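Local coordinates for putative sensory box/GGDEF family protein (PDB 3LIE) that probably makes cyclic di-GMP from two GTP molecules in its whole form, this piece being the sensor part that would regulate that activity, at residues L193-G198 with E259-I264. Residues are numbered along the deposited sequence; the frame is centred on the assembly and turned at random.
Sequences LVKHKG and EPLHLI
H196 and H262 meet rim to rim: ND1 of H196 and NE2 of H262 share a hydrogen bond of 2.8 Å that is nearly straight (168°), either nitrogen being a possible donor. Each nitrogen lies at the edge of the other ring, near its plane, while the two planes are turned 46° apart. The H196 side chain swings roughly trans to its backbone N (chi1 -150°), which brings one ring face against P260; CG of P260 makes a CH-pi contact there, 3.7 Å from the ring centroid and almost on its normal. The H262 ring is held at both nitrogens, since its ND1 is hydrogen-bonded to S252 OG on strand 246-254; these two bonds should fix its rotation.

Next to the imidazole pair, the backbones join through V194 and H262, an antiparallel hydrogen-bonded pair in which V194 N reaches H262 O at 2.8 Å and H262 N reaches V194 O at 2.7 Å. On the face that V194 shares with H262, V194 CG2 packs 3.7 Å from I264 CG1, and W230 of helix 230-235 touches V194 while V233 touches H262. On the other face L193 and L263 run side by side, with CD2 of L193 against CG of L263, and Y30 of the long helix 11-46 touches both.

Past K195 the chain reverses in a type I beta turn, closed by a hydrogen bond from G198 N to K195 O, that leads toward strand 200-202. Strand 189-195 thus pairs with both 200-202 and 260-268, an arrangement consistent with the antiparallel sheet of a PAS-like Cache sensor domain.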
# COMPACT_ATOMS: atom_id res chain seq x y z
N LEU A 193 -1.67 -9.55 4.61
CA LEU A 193 -0.87 -8.36 4.97
C LEU A 193 -1.39 -7.79 6.26
O LEU A 193 -2.56 -7.50 6.41
CB LEU A 193 -0.96 -7.30 3.86
CG LEU A 193 -0.26 -7.66 2.56
CD1 LEU A 193 -0.19 -6.46 1.69
CD2 LEU A 193 1.16 -8.14 2.83
N VAL A 194 -0.49 -7.60 7.20
CA VAL A 194 -0.83 -7.29 8.56
C VAL A 194 0.01 -6.10 8.86
O VAL A 194 1.23 -6.13 8.63
CB VAL A 194 -0.43 -8.44 9.49
CG1 VAL A 194 -0.24 -7.93 10.90
CG2 VAL A 194 -1.49 -9.58 9.43
N LYS A 195 -0.62 -5.01 9.32
CA LYS A 195 0.14 -3.77 9.64
C LYS A 195 0.84 -3.89 10.95
O LYS A 195 0.58 -4.78 11.73
CB LYS A 195 -0.78 -2.59 9.68
CG LYS A 195 -1.38 -2.27 8.36
CD LYS A 195 -2.11 -0.99 8.40
CE LYS A 195 -3.36 -1.11 9.21
NZ LYS A 195 -3.96 0.26 9.41
N HIS A 196 1.74 -2.98 11.22
CA HIS A 196 2.44 -3.00 12.51
C HIS A 196 1.51 -2.84 13.73
O HIS A 196 1.84 -3.25 14.82
CB HIS A 196 3.48 -1.90 12.52
CG HIS A 196 4.66 -2.22 13.37
ND1 HIS A 196 5.32 -3.43 13.29
CD2 HIS A 196 5.35 -1.47 14.26
CE1 HIS A 196 6.35 -3.42 14.13
NE2 HIS A 196 6.40 -2.24 14.72
N LYS A 197 0.34 -2.25 13.56
CA LYS A 197 -0.55 -2.04 14.68
C LYS A 197 -1.29 -3.32 15.00
O LYS A 197 -2.09 -3.38 15.99
CB LYS A 197 -1.59 -0.99 14.30
CG LYS A 197 -2.50 -1.41 13.13
CD LYS A 197 -3.55 -0.38 13.02
CE LYS A 197 -3.06 0.87 13.69
NZ LYS A 197 -3.96 2.13 13.43
N GLY A 198 -1.09 -4.35 14.15
CA GLY A 198 -1.81 -5.60 14.32
C GLY A 198 -3.05 -5.88 13.48
O GLY A 198 -3.60 -6.98 13.56
N GLU A 259 7.26 2.36 8.25
CA GLU A 259 6.39 1.50 9.04
C GLU A 259 6.50 0.07 8.53
O GLU A 259 6.30 -0.19 7.36
CB GLU A 259 4.94 1.95 8.82
CG GLU A 259 4.42 2.84 9.85
CD GLU A 259 4.16 2.08 11.10
OE1 GLU A 259 3.16 1.29 11.09
OE2 GLU A 259 4.97 2.27 12.05
N PRO A 260 6.82 -0.85 9.43
CA PRO A 260 6.92 -2.21 8.99
C PRO A 260 5.56 -2.69 8.54
O PRO A 260 4.56 -2.42 9.19
CB PRO A 260 7.32 -2.97 10.25
CG PRO A 260 7.93 -1.90 11.18
CD PRO A 260 7.17 -0.66 10.84
N LEU A 261 5.54 -3.39 7.42
CA LEU A 261 4.38 -4.09 7.01
C LEU A 261 4.66 -5.61 7.13
O LEU A 261 5.69 -6.04 6.67
CB LEU A 261 4.16 -3.74 5.58
CG LEU A 261 2.96 -4.43 4.97
CD1 LEU A 261 1.76 -3.73 5.53
CD2 LEU A 261 3.01 -4.27 3.46
N HIS A 262 3.78 -6.40 7.75
CA HIS A 262 4.04 -7.84 7.92
C HIS A 262 3.27 -8.74 6.93
O HIS A 262 2.03 -8.77 6.94
CB HIS A 262 3.76 -8.26 9.34
CG HIS A 262 4.33 -7.32 10.33
ND1 HIS A 262 5.68 -7.05 10.42
CD2 HIS A 262 3.73 -6.52 11.24
CE1 HIS A 262 5.88 -6.13 11.34
NE2 HIS A 262 4.72 -5.82 11.88
N LEU A 263 4.02 -9.45 6.08
CA LEU A 263 3.41 -10.41 5.17
C LEU A 263 3.26 -11.72 5.93
O LEU A 263 4.18 -12.18 6.63
CB LEU A 263 4.24 -10.58 3.91
CG LEU A 263 4.40 -9.28 3.11
CD1 LEU A 263 5.30 -8.27 3.80
CD2 LEU A 263 4.96 -9.59 1.78
N ILE A 264 2.07 -12.32 5.86
CA ILE A 264 1.80 -13.48 6.67
C ILE A 264 1.32 -14.63 5.79
O ILE A 264 0.43 -14.46 4.96
CB ILE A 264 0.67 -13.15 7.69
CG1 ILE A 264 1.12 -12.17 8.77
CG2 ILE A 264 0.11 -14.43 8.30
CD1 ILE A 264 2.24 -12.65 9.63